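Local structure of superoxide dismutase (Candida albicans, 4GUN) at residues Ala127-Ser132 / Val149-Asn154; Leu17-Pro22 / Leu87-Lys92; Lys26-Leu31 / Tyr177-Asn182; His77-Leu82 / Trp134-Lys139. The protein is a manganese superoxide dismutase that probably protects the cell by converting superoxide radicals into hydrogen peroxide and oxygen. The protein carries 2 engineered substitutions. One frame throughout, in Å; residues are numbered along the deposited sequence.

Interaction 1: Ala127-Ser132 / Val149-Asn154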
loop_
_atom_site.group_PDB
_atom_site.type_symbol
_atom_site.label_atom_id
_atom_site.label_comp_id
_atom_site.label_asym_id
_atom_site.label_seq_id
_atom_site.Cartn_x
_atom_site.Cartn_y
_atom_site.Cartn_z
ATOM N N ALA A 127 2.656 19.534 -1.053
ATOM C CA ALA A 127 2.061 19.686 -2.394
ATOM C C ALA A 127 1.910 18.328 -3.135
ATOM O O ALA A 127 0.916 18.104 -3.823
ATOM C CB ALA A 127 2.912 20.628 -3.225
ATOM N N GLY A 128 2.895 17.443 -2.967
ATOM C CA GLY A 128 2.927 16.129 -3.599
ATOM C C GLY A 128 2.115 15.037 -2.929
ATOM O O GLY A 128 2.060 13.932 -3.460
ATOM N N ILE A 129 1.463 15.316 -1.780
ATOM C CA ILE A 129 0.605 14.311 -1.125
ATOM C C ILE A 129 -0.670 14.137 -1.991
ATOM O O ILE A 129 -1.349 15.117 -2.241
ATOM C CB ILE A 129 0.237 14.680 0.363
ATOM C CG1 ILE A 129 1.441 14.571 1.292
ATOM C CG2 ILE A 129 -0.923 13.808 0.902
ATOM C CD1 ILE A 129 1.327 15.362 2.638
ATOM N N GLN A 130 -0.999 12.895 -2.381
ATOM C CA GLN A 130 -2.202 12.528 -3.141
ATOM C C GLN A 130 -3.169 11.867 -2.196
ATOM O O GLN A 130 -2.814 10.872 -1.571
ATOM C CB GLN A 130 -1.847 11.573 -4.277
ATOM C CG GLN A 130 -0.889 12.161 -5.313
ATOM C CD GLN A 130 -0.380 11.099 -6.256
ATOM O OE1 GLN A 130 -0.530 9.887 -6.029
ATOM N NE2 GLN A 130 0.238 11.533 -7.342
ATOM N N GLY A 131 -4.345 12.464 -2.014
ATOM C CA GLY A 131 -5.331 11.969 -1.052
ATOM C C GLY A 131 -5.116 12.521 0.346
ATOM O O GLY A 131 -4.697 13.665 0.511
ATOM N N SER A 132 -5.395 11.714 1.370
ATOM C CA SER A 132 -5.255 12.130 2.767
ATOM C C SER A 132 -3.876 11.771 3.302
ATOM O O SER A 132 -3.339 10.714 2.980
ATOM C CB SER A 132 -6.355 11.516 3.631
ATOM O OG SER A 132 -7.639 11.954 3.209
ATOM N N VAL A 149 12.424 15.479 5.913
ATOM C CA VAL A 149 10.999 15.775 5.747
ATOM C C VAL A 149 10.406 14.513 5.115
ATOM O O VAL A 149 10.921 14.056 4.087
ATOM C CB VAL A 149 10.682 17.061 4.914
ATOM C CG1 VAL A 149 9.183 17.383 4.967
ATOM C CG2 VAL A 149 11.493 18.266 5.405
ATOM N N VAL A 150 9.371 13.930 5.753
ATOM C CA VAL A 150 8.692 12.697 5.298
ATOM C C VAL A 150 7.161 12.918 5.213
ATOM O O VAL A 150 6.635 13.821 5.848
ATOM C CB VAL A 150 9.069 11.471 6.204
ATOM C CG1 VAL A 150 8.556 11.642 7.617
ATOM C CG2 VAL A 150 8.573 10.143 5.634
ATOM N N THR A 151 6.470 12.111 4.414
ATOM C CA THR A 151 5.007 12.165 4.347
ATOM C C THR A 151 4.437 10.806 4.724
ATOM O O THR A 151 5.090 9.783 4.519
ATOM C CB THR A 151 4.478 12.588 2.967
ATOM O OG1 THR A 151 4.875 11.611 2.011
ATOM C CG2 THR A 151 4.891 13.997 2.572
ATOM N N THR A 152 3.215 10.797 5.258
ATOM C CA THR A 152 2.516 9.561 5.571
ATOM C C THR A 152 1.142 9.671 4.935
ATOM O O THR A 152 0.666 10.790 4.715
ATOM C CB THR A 152 2.461 9.273 7.081
ATOM O OG1 THR A 152 1.477 10.093 7.709
ATOM C CG2 THR A 152 3.836 9.368 7.780
ATOM N N ALA A 153 0.507 8.523 4.619
ATOM C CA ALA A 153 -0.827 8.539 4.022
ATOM C C ALA A 153 -1.819 8.350 5.141
ATOM O O ALA A 153 -1.502 7.656 6.108
ATOM C CB ALA A 153 -0.954 7.413 3.000
ATOM N N ASN A 154 -3.027 8.953 5.020
ATOM C CA ASN A 154 -4.120 8.769 5.971
ATOM C C ASN A 154 -3.729 9.091 7.406
ATOM O O ASN A 154 -3.318 10.224 7.670
ATOM C CB ASN A 154 -4.740 7.345 5.820
ATOM C CG ASN A 154 -5.309 7.096 4.444
ATOM O OD1 ASN A 154 -5.690 8.025 3.745
ATOM N ND2 ASN A 154 -5.387 5.840 4.019
HETATM O O HOH W 1 -6.226 8.946 1.431
#

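Interaction 2: Leu17-Pro22 / Leu87-Lys92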
loop_
_atom_site.group_PDB
_atom_site.type_symbol
_atom_site.label_atom_id
_atom_site.label_comp_id
_atom_site.label_asym_id
_atom_site.label_seq_id
_atom_site.Cartn_x
_atom_site.Cartn_y
_atom_site.Cartn_z
ATOM N N LEU A 17 -10.247 28.417 20.265
ATOM C CA LEU A 17 -10.577 27.934 18.917
ATOM C C LEU A 17 -10.400 28.968 17.788
ATOM O O LEU A 17 -10.049 28.618 16.647
ATOM C CB LEU A 17 -11.991 27.352 18.902
ATOM C CG LEU A 17 -12.223 26.106 19.729
ATOM C CD1 LEU A 17 -13.714 25.900 19.977
ATOM C CD2 LEU A 17 -11.611 24.867 19.051
ATOM N N ASP A 18 -10.610 30.234 18.112
ATOM C CA ASP A 18 -10.503 31.314 17.132
ATOM C C ASP A 18 -9.115 32.011 17.118
ATOM O O ASP A 18 -8.909 32.949 16.355
ATOM C CB ASP A 18 -11.625 32.339 17.403
ATOM C CG ASP A 18 -11.487 33.110 18.716
ATOM O OD1 ASP A 18 -12.247 34.077 18.913
ATOM O OD2 ASP A 18 -10.644 32.712 19.563
ATOM N N ALA A 19 -8.189 31.550 17.962
ATOM C CA ALA A 19 -6.861 32.149 18.156
ATOM C C ALA A 19 -5.866 31.960 17.008
ATOM O O ALA A 19 -4.853 32.660 16.981
ATOM C CB ALA A 19 -6.275 31.684 19.489
ATOM N N LEU A 20 -6.157 31.045 16.042
ATOM C CA LEU A 20 -5.302 30.791 14.862
ATOM C C LEU A 20 -5.735 31.612 13.644
ATOM O O LEU A 20 -5.071 31.573 12.605
ATOM C CB LEU A 20 -5.195 29.272 14.522
ATOM C CG LEU A 20 -4.870 28.287 15.695
ATOM C CD1 LEU A 20 -4.439 26.930 15.140
ATOM C CD2 LEU A 20 -3.765 28.837 16.631
ATOM N N GLU A 21 -6.842 32.385 13.779
ATOM C CA GLU A 21 -7.360 33.270 12.717
ATOM C C GLU A 21 -6.338 34.381 12.426
ATOM O O GLU A 21 -5.667 34.797 13.369
ATOM C CB GLU A 21 -8.717 33.865 13.144
ATOM C CG GLU A 21 -9.825 32.833 13.039
ATOM C CD GLU A 21 -11.205 33.262 13.488
ATOM O OE1 GLU A 21 -11.387 34.443 13.865
ATOM O OE2 GLU A 21 -12.112 32.403 13.464
ATOM N N PRO A 22 -6.126 34.826 11.156
ATOM C CA PRO A 22 -6.856 34.461 9.927
ATOM C C PRO A 22 -6.328 33.236 9.176
ATOM O O PRO A 22 -6.762 32.986 8.057
ATOM C CB PRO A 22 -6.724 35.738 9.079
ATOM C CG PRO A 22 -5.342 36.246 9.420
ATOM C CD PRO A 22 -5.124 35.886 10.882
ATOM N N LEU A 87 1.012 24.032 17.128
ATOM C CA LEU A 87 0.261 25.184 16.656
ATOM C C LEU A 87 0.165 26.139 17.828
ATOM O O LEU A 87 0.036 25.697 18.967
ATOM C CB LEU A 87 -1.154 24.793 16.175
ATOM C CG LEU A 87 -1.263 24.038 14.827
ATOM C CD1 LEU A 87 -2.678 23.551 14.603
ATOM C CD2 LEU A 87 -0.814 24.906 13.642
ATOM N N ALA A 88 0.248 27.432 17.570
ATOM C CA ALA A 88 0.180 28.442 18.634
ATOM C C ALA A 88 -0.274 29.772 18.057
ATOM O O ALA A 88 0.160 30.133 16.955
ATOM C CB ALA A 88 1.549 28.621 19.292
ATOM N N PRO A 89 -1.093 30.551 18.798
ATOM C CA PRO A 89 -1.451 31.898 18.308
ATOM C C PRO A 89 -0.202 32.759 18.102
ATOM O O PRO A 89 0.840 32.499 18.726
ATOM C CB PRO A 89 -2.307 32.486 19.435
ATOM C CG PRO A 89 -2.635 31.369 20.349
ATOM C CD PRO A 89 -1.662 30.274 20.137
ATOM N N VAL A 90 -0.289 33.771 17.219
ATOM C CA VAL A 90 0.829 34.683 16.955
ATOM C C VAL A 90 1.313 35.315 18.285
ATOM O O VAL A 90 2.513 35.282 18.576
ATOM C CB VAL A 90 0.513 35.710 15.824
ATOM C CG1 VAL A 90 1.593 36.792 15.722
ATOM C CG2 VAL A 90 0.350 35.002 14.476
ATOM N N SER A 91 0.358 35.737 19.138
ATOM C CA SER A 91 0.585 36.330 20.469
ATOM C C SER A 91 1.300 35.378 21.464
ATOM O O SER A 91 1.834 35.839 22.473
ATOM C CB SER A 91 -0.746 36.790 21.064
ATOM O OG SER A 91 -1.510 35.688 21.535
ATOM N N LYS A 92 1.313 34.060 21.175
ATOM C CA LYS A 92 1.941 33.046 22.025
ATOM C C LYS A 92 3.203 32.399 21.389
ATOM O O LYS A 92 3.594 31.290 21.766
ATOM C CB LYS A 92 0.896 31.996 22.454
HETATM O O HOH W 2 -2.742 34.107 16.127
#

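Interaction 3: Lys26-Leu31 / Tyr177-Asn182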
loop_
_atom_site.group_PDB
_atom_site.type_symbol
_atom_site.label_atom_id
_atom_site.label_comp_id
_atom_site.label_asym_id
_atom_site.label_seq_id
_atom_site.Cartn_x
_atom_site.Cartn_y
_atom_site.Cartn_z
ATOM N N LYS A 26 -11.964 29.354 13.319
ATOM C CA LYS A 26 -12.594 28.723 14.487
ATOM C C LYS A 26 -13.471 27.558 13.999
ATOM O O LYS A 26 -13.505 26.507 14.632
ATOM C CB LYS A 26 -13.474 29.733 15.255
ATOM C CG LYS A 26 -14.246 29.091 16.399
ATOM C CD LYS A 26 -14.838 30.069 17.377
ATOM C CE LYS A 26 -15.778 29.315 18.293
ATOM N NZ LYS A 26 -16.561 30.234 19.152
ATOM N N GLU A 27 -14.172 27.759 12.863
ATOM C CA GLU A 27 -15.106 26.795 12.271
ATOM C C GLU A 27 -14.417 25.472 11.937
ATOM O O GLU A 27 -14.902 24.419 12.364
ATOM C CB GLU A 27 -15.861 27.427 11.075
ATOM C CG GLU A 27 -16.824 28.547 11.490
ATOM C CD GLU A 27 -16.202 29.731 12.217
ATOM O OE1 GLU A 27 -15.123 30.194 11.775
ATOM O OE2 GLU A 27 -16.735 30.125 13.282
ATOM N N ILE A 28 -13.220 25.536 11.304
ATOM C CA ILE A 28 -12.383 24.341 11.053
ATOM C C ILE A 28 -11.928 23.753 12.397
ATOM O O ILE A 28 -12.193 22.592 12.650
ATOM C CB ILE A 28 -11.169 24.632 10.116
ATOM C CG1 ILE A 28 -11.633 24.913 8.674
ATOM C CG2 ILE A 28 -10.136 23.469 10.163
ATOM C CD1 ILE A 28 -10.561 25.623 7.807
ATOM N N ASN A 29 -11.270 24.562 13.265
ATOM C CA ASN A 29 -10.779 24.108 14.571
ATOM C C ASN A 29 -11.843 23.416 15.445
ATOM O O ASN A 29 -11.578 22.370 16.032
ATOM C CB ASN A 29 -10.088 25.263 15.321
ATOM C CG ASN A 29 -8.723 25.650 14.780
ATOM O OD1 ASN A 29 -8.030 24.854 14.144
ATOM N ND2 ASN A 29 -8.278 26.873 15.059
ATOM N N ASP A 30 -13.059 23.971 15.504
ATOM C CA ASP A 30 -14.134 23.361 16.306
ATOM C C ASP A 30 -14.514 21.954 15.794
ATOM O O ASP A 30 -14.683 21.028 16.586
ATOM C CB ASP A 30 -15.371 24.269 16.351
ATOM C CG ASP A 30 -16.365 23.883 17.430
ATOM O OD1 ASP A 30 -16.001 23.080 18.315
ATOM O OD2 ASP A 30 -17.482 24.418 17.417
ATOM N N LEU A 31 -14.623 21.795 14.477
ATOM C CA LEU A 31 -14.947 20.487 13.884
ATOM C C LEU A 31 -13.756 19.560 13.998
ATOM O O LEU A 31 -13.904 18.382 14.347
ATOM C CB LEU A 31 -15.317 20.641 12.411
ATOM C CG LEU A 31 -16.668 21.268 12.131
ATOM C CD1 LEU A 31 -16.769 21.666 10.668
ATOM C CD2 LEU A 31 -17.817 20.338 12.546
ATOM N N TYR A 177 -10.442 22.718 3.982
ATOM C CA TYR A 177 -11.568 22.894 3.069
ATOM C C TYR A 177 -12.584 23.990 3.317
ATOM O O TYR A 177 -12.934 24.684 2.362
ATOM C CB TYR A 177 -12.261 21.583 2.691
ATOM C CG TYR A 177 -12.633 21.586 1.220
ATOM C CD1 TYR A 177 -13.865 22.084 0.789
ATOM C CD2 TYR A 177 -11.747 21.113 0.258
ATOM C CE1 TYR A 177 -14.205 22.108 -0.569
ATOM C CE2 TYR A 177 -12.074 21.140 -1.108
ATOM C CZ TYR A 177 -13.297 21.653 -1.514
ATOM O OH TYR A 177 -13.617 21.684 -2.853
ATOM N N LEU A 178 -13.073 24.155 4.561
ATOM C CA LEU A 178 -14.075 25.199 4.822
ATOM C C LEU A 178 -13.566 26.619 4.524
ATOM O O LEU A 178 -14.328 27.445 4.019
ATOM C CB LEU A 178 -14.652 25.094 6.234
ATOM C CG LEU A 178 -15.541 23.876 6.577
ATOM C CD1 LEU A 178 -15.772 23.817 8.060
ATOM C CD2 LEU A 178 -16.917 23.937 5.890
ATOM N N GLN A 179 -12.250 26.873 4.734
ATOM C CA GLN A 179 -11.649 28.182 4.486
ATOM C C GLN A 179 -11.058 28.313 3.102
ATOM O O GLN A 179 -11.282 29.316 2.443
ATOM C CB GLN A 179 -10.577 28.510 5.555
ATOM C CG GLN A 179 -10.025 29.961 5.489
ATOM C CD GLN A 179 -9.085 30.322 6.626
ATOM O OE1 GLN A 179 -9.232 29.882 7.780
ATOM N NE2 GLN A 179 -8.101 31.161 6.333
ATOM N N TYR A 180 -10.249 27.339 2.687
ATOM C CA TYR A 180 -9.488 27.401 1.451
ATOM C C TYR A 180 -10.080 26.699 0.246
ATOM O O TYR A 180 -9.621 26.962 -0.863
ATOM C CB TYR A 180 -8.064 26.908 1.718
ATOM C CG TYR A 180 -7.314 27.758 2.729
ATOM C CD1 TYR A 180 -6.633 28.903 2.333
ATOM C CD2 TYR A 180 -7.311 27.431 4.090
ATOM C CE1 TYR A 180 -5.938 29.685 3.247
ATOM C CE2 TYR A 180 -6.604 28.199 5.015
ATOM C CZ TYR A 180 -5.933 29.337 4.587
ATOM O OH TYR A 180 -5.257 30.153 5.458
ATOM N N GLN A 181 -11.119 25.861 0.433
ATOM C CA GLN A 181 -11.729 25.072 -0.649
ATOM C C GLN A 181 -10.647 24.195 -1.312
ATOM O O GLN A 181 -9.858 23.586 -0.588
ATOM C CB GLN A 181 -12.515 25.939 -1.664
ATOM C CG GLN A 181 -13.907 26.364 -1.172
ATOM C CD GLN A 181 -13.860 27.602 -0.324
ATOM O OE1 GLN A 181 -13.540 28.696 -0.799
ATOM N NE2 GLN A 181 -14.168 27.454 0.957
ATOM N N ASN A 182 -10.594 24.140 -2.644
ATOM C CA ASN A 182 -9.603 23.331 -3.386
ATOM C C ASN A 182 -8.174 23.901 -3.303
ATOM O O ASN A 182 -7.220 23.203 -3.680
ATOM C CB ASN A 182 -9.995 23.305 -4.884
ATOM C CG ASN A 182 -10.059 24.684 -5.476
ATOM O OD1 ASN A 182 -10.885 25.520 -5.085
ATOM N ND2 ASN A 182 -9.188 24.959 -6.426
#

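Interaction 4: His77-Leu82 / Trp134-Lys139. With MN (manganese (II) ion), chain Q.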
loop_
_atom_site.group_PDB
_atom_site.type_symbol
_atom_site.label_atom_id
_atom_site.label_comp_id
_atom_site.label_asym_id
_atom_site.label_seq_id
_atom_site.Cartn_x
_atom_site.Cartn_y
_atom_site.Cartn_z
ATOM N N HIS A 77 -5.134 9.806 16.638
ATOM C CA HIS A 77 -4.992 10.435 17.964
ATOM C C HIS A 77 -3.592 11.013 18.150
ATOM O O HIS A 77 -3.460 12.156 18.596
ATOM C CB HIS A 77 -5.288 9.437 19.094
ATOM C CG HIS A 77 -4.967 9.977 20.459
ATOM N ND1 HIS A 77 -5.713 11.019 21.030
ATOM C CD2 HIS A 77 -4.037 9.565 21.355
ATOM C CE1 HIS A 77 -5.187 11.213 22.233
ATOM N NE2 HIS A 77 -4.159 10.385 22.461
ATOM N N THR A 78 -2.559 10.212 17.796
ATOM C CA THR A 78 -1.143 10.588 17.902
ATOM C C THR A 78 -0.841 11.791 17.010
ATOM O O THR A 78 -0.218 12.755 17.476
ATOM C CB THR A 78 -0.251 9.386 17.545
ATOM O OG1 THR A 78 -0.490 8.351 18.494
ATOM C CG2 THR A 78 1.242 9.744 17.515
ATOM N N ASN A 79 -1.287 11.737 15.745
ATOM C CA ASN A 79 -1.057 12.826 14.762
ATOM C C ASN A 79 -1.726 14.141 15.175
ATOM O O ASN A 79 -1.078 15.189 15.151
ATOM C CB ASN A 79 -1.494 12.402 13.360
ATOM C CG ASN A 79 -0.604 11.357 12.703
ATOM O OD1 ASN A 79 0.565 11.197 13.057
ATOM N ND2 ASN A 79 -1.129 10.646 11.704
ATOM N N HIS A 80 -3.017 14.088 15.551
ATOM C CA HIS A 80 -3.744 15.277 15.978
ATOM C C HIS A 80 -3.178 15.888 17.266
ATOM O O HIS A 80 -2.995 17.096 17.304
ATOM C CB HIS A 80 -5.262 15.037 15.998
ATOM C CG HIS A 80 -5.842 14.953 14.611
ATOM N ND1 HIS A 80 -5.888 13.756 13.919
ATOM C CD2 HIS A 80 -6.304 15.933 13.801
ATOM C CE1 HIS A 80 -6.427 14.035 12.744
ATOM N NE2 HIS A 80 -6.723 15.326 12.636
ATOM N N SER A 81 -2.795 15.055 18.265
ATOM C CA SER A 81 -2.156 15.504 19.522
ATOM C C SER A 81 -0.853 16.253 19.253
ATOM O O SER A 81 -0.597 17.285 19.888
ATOM C CB SER A 81 -1.891 14.330 20.465
ATOM O OG SER A 81 -3.112 13.812 20.967
ATOM N N LEU A 82 -0.037 15.750 18.291
ATOM C CA LEU A 82 1.210 16.407 17.860
ATOM C C LEU A 82 0.853 17.728 17.184
ATOM O O LEU A 82 1.500 18.744 17.424
ATOM C CB LEU A 82 2.011 15.545 16.870
ATOM C CG LEU A 82 2.706 14.279 17.388
ATOM C CD1 LEU A 82 2.958 13.298 16.245
ATOM C CD2 LEU A 82 4.029 14.607 18.110
ATOM N N TRP A 134 -0.149 13.412 5.851
ATOM C CA TRP A 134 0.597 14.336 6.716
ATOM C C TRP A 134 1.982 14.506 6.198
ATOM O O TRP A 134 2.478 13.626 5.499
ATOM C CB TRP A 134 0.747 13.710 8.134
ATOM C CG TRP A 134 -0.533 13.581 8.900
ATOM C CD1 TRP A 134 -1.512 12.657 8.707
ATOM C CD2 TRP A 134 -0.993 14.443 9.949
ATOM N NE1 TRP A 134 -2.582 12.919 9.533
ATOM C CE2 TRP A 134 -2.294 14.018 10.300
ATOM C CE3 TRP A 134 -0.435 15.538 10.626
ATOM C CZ2 TRP A 134 -3.037 14.636 11.314
ATOM C CZ3 TRP A 134 -1.185 16.167 11.615
ATOM C CH2 TRP A 134 -2.469 15.718 11.946
ATOM N N ALA A 135 2.631 15.623 6.559
ATOM C CA ALA A 135 4.069 15.843 6.370
ATOM C C ALA A 135 4.677 16.025 7.753
ATOM O O ALA A 135 4.046 16.612 8.641
ATOM C CB ALA A 135 4.361 17.056 5.511
ATOM N N PHE A 136 5.876 15.470 7.958
ATOM C CA PHE A 136 6.558 15.604 9.230
ATOM C C PHE A 136 8.004 16.011 9.009
ATOM O O PHE A 136 8.668 15.484 8.123
ATOM C CB PHE A 136 6.554 14.280 10.037
ATOM C CG PHE A 136 5.231 13.663 10.408
ATOM C CD1 PHE A 136 4.690 13.853 11.673
ATOM C CD2 PHE A 136 4.577 12.803 9.534
ATOM C CE1 PHE A 136 3.482 13.248 12.031
ATOM C CE2 PHE A 136 3.370 12.197 9.893
ATOM C CZ PHE A 136 2.835 12.422 11.137
ATOM N N ILE A 137 8.496 16.894 9.875
ATOM C CA ILE A 137 9.907 17.210 10.010
ATOM C C ILE A 137 10.297 16.197 11.091
ATOM O O ILE A 137 9.646 16.160 12.146
ATOM C CB ILE A 137 10.169 18.678 10.454
ATOM C CG1 ILE A 137 9.848 19.641 9.279
ATOM C CG2 ILE A 137 11.640 18.820 10.877
ATOM C CD1 ILE A 137 9.703 21.127 9.644
ATOM N N VAL A 138 11.278 15.315 10.795
ATOM C CA VAL A 138 11.648 14.237 11.730
ATOM C C VAL A 138 13.117 14.297 12.099
ATOM O O VAL A 138 13.917 14.744 11.292
ATOM C CB VAL A 138 11.278 12.798 11.209
ATOM C CG1 VAL A 138 9.807 12.680 10.826
ATOM C CG2 VAL A 138 12.164 12.352 10.051
ATOM N N LYS A 139 13.470 13.793 13.297
ATOM C CA LYS A 139 14.872 13.667 13.729
ATOM C C LYS A 139 15.189 12.173 13.760
ATOM O O LYS A 139 14.430 11.387 14.325
ATOM C CB LYS A 139 15.089 14.305 15.115
ATOM C CG LYS A 139 16.429 13.961 15.789
ATOM C CD LYS A 139 16.387 14.319 17.269
ATOM C CE LYS A 139 17.767 14.339 17.904
ATOM N NZ LYS A 139 17.672 14.472 19.400
HETATM MN MN MN Q . -7.121 16.141 10.710
HETATM O O HOH W 3 -6.236 14.477 9.654
#

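Interaction 1: Ala127-Ser132 / Val149-Asn154
Ile129 and Thr151 meet with their side chains sliding past each other in opposite directions, so that the contact runs flank against flank. CG1 of Ile129 lies 3.7 Å from CG2 of Thr151, and CD1 of Ile129 rests on the same methyl group. Because CG2 of Thr151 stands anti to its own carbonyl carbon, with OG1 between the backbone N and that carbon (chi1 63°), the threonine offers a methyl rather than its hydroxyl to the isoleucine. Within the alpha/beta C-terminal domain of the iron/manganese superoxide dismutases, this pairing joins the loop after helix 115-127 to strand 146-153, an outermost strand of the antiparallel sheet.

Further along, the chains converge until the backbone takes over. Asn154 N donates to Ser132 O over 2.7 Å, nearly straight at 174°, although the donor stands above the carbonyl plane. The same oxygen receives a CA-H contact from Ala153. Asn154 starts out away from the loop, yet its amide bends back, bringing OD1 to 3.6 Å from Ser132 CB. A water accepts from Ser132 N at 2.9 Å and also lies near Asn154 OD1, at a distance so short that this leg is doubtful. The Ser132 hydroxyl faces the subunit interface: OG is hydrogen-bonded to OG of Ser132 of the second subunit, whose Gly131 also packs against Asn154.

Interaction 2: Leu17-Pro22 / Leu87-Lys92
Leu20 reaches Leu87 and Pro89 because its CG stands anti to the carbonyl carbon (chi1 -48°), and chi2 of -165° then directs CD1 to Leu87 and CD2 to the Ala88-Pro89 peptide. Leu20 does not start out toward segment 87-92; the branch at the end of the side chain closes the distance. The leucine belongs to a type I beta turn from Asp18 to Glu21, in the loop that leads into helix 26-56, the first long helix of the superoxide dismutase alpha-hairpin domain. Its partner loop leaves the end of the second long helix, 60-85, so the contact joins the loop entering the hairpin to the loop leaving it.

CD1 of Leu20 packs on CD1 of Leu87 at 3.8 Å, the two side chains crossing at about a right angle. The other methyl, CD2, lies over the peptide link between Ala88 and Pro89, 3.8 Å from Pro89 N. One residue earlier in the turn, Ala19 points its methyl at the proline ring, with CB 3.8 Å from Pro89 CG. Trp15 adds to this apolar cluster, touching both Leu20 and Pro89, while Asn29 of helix 26-56 packs against Leu20 as well.

Polar backbone atoms are joined through solvent at the side of the cluster. Beyond the proline the chain enters a short 3-10 segment, and a single water donates to Ala19 O at 2.7 Å while accepting from Val90 N at 2.7 Å.

Interaction 3: Lys26-Leu31 / Tyr177-Asn182
The start of helix 26-56, from the alpha-hairpin domain, packs here against the short helix 177-180 of the C-terminal domain, close to one manganese ligand from each domain: His32 follows one segment and His174 precedes the other. Ile28 and Leu178 form the centre, their side chains sliding past one another in opposite directions with Ile28 CG1 3.9 Å from Leu178 CB. With its CG1 branch anti to the carbonyl carbon (chi1 -69°) and chi2 extended, Ile28 carries CD1 onward to 3.7 Å from Gln179 CB, crossing that side chain at about a right angle.

A turn later, Leu31 meets Leu178 methyl to methyl, CD1 to CD1 at 3.5 Å. Gln179 gives the interface only the aliphatic base of its side chain. Where the short helix ends, Gln181 adopts a positive phi of 57°, and Gln181 and Asn182 go on to pack against Leu31 of the second subunit.

The contact between the two segments is made by apolar groups, so it rests mainly on van der Waals packing, while the polar end of Gln179 is satisfied by a hydrogen bond from NE2 to Pro22 O of the loop before helix 26-56.

Interaction 4: His77-Leu82 / Trp134-Lys139
Asn79 is the first residue of the helical segment to reach the strand, and it meets two aromatic rings at once. Its CB sits over one face of the Trp134 indole in a CH-pi contact, 3.6 Å from the centroid of the six-membered ring and 20° off the normal. The amide keeps ND2 near the pyrrole side of the indole and sends OD1 to the edge of Phe136, 3.2 Å from CZ. That amide is well secured: OD1 is hydrogen-bonded to Thr157 OG1, and ND2 to Asp156 O and Gln155 OE1.

His80 follows, with NE2 bound to manganese at 2.1 Å; His32, Asp170, His174 and a water complete the site. Trp134 turns its edge to the imidazole face in a T-shaped pair, the planes at 90° and Trp134 CZ2 3.7 Å from His80 CE1. ND1 is hydrogen-bonded to Gly76 O one turn back, so metal, backbone and indole together limit rotation of the ring. Leu82 closes the contact, its CD1 4.2 Å from Phe136 CE1, near the plane of that ring.

The last turns of helix 60-85 thus lie against one face of the antiparallel sheet, the axis of 77-82 passing 11.3 Å from that of 134-139 at 60°. Strands 146-153 and 163-170 flank this central strand, while its Ala135 and Ile137 pack against helix 115-127.

The manganese site gives the four contacts a common reference. Interaction 4 supplies His80 as a ligand, while the side chains of Ser132 in interaction 1, Leu87 in interaction 2 and Ile28 in interaction 3 lie about 8, 9 and 8 Å from the metal. Interactions 1 and 4 share the sheet, with centres 12 Å apart: Thr152 N lies 2.9 Å from Trp134 O, a probable hydrogen bond between neighbouring strands. Interactions 2 and 3, centres 14 Å apart, also touch, through a probable hydrogen bond between Leu17 O and Asn29 ND2 at 3.0 Å. Interactions 1 and 3, centres 19 Å apart, both reach the second subunit. Along the chain, 26-31/177-182 encloses 127-132/149-154 and 77-82/134-139.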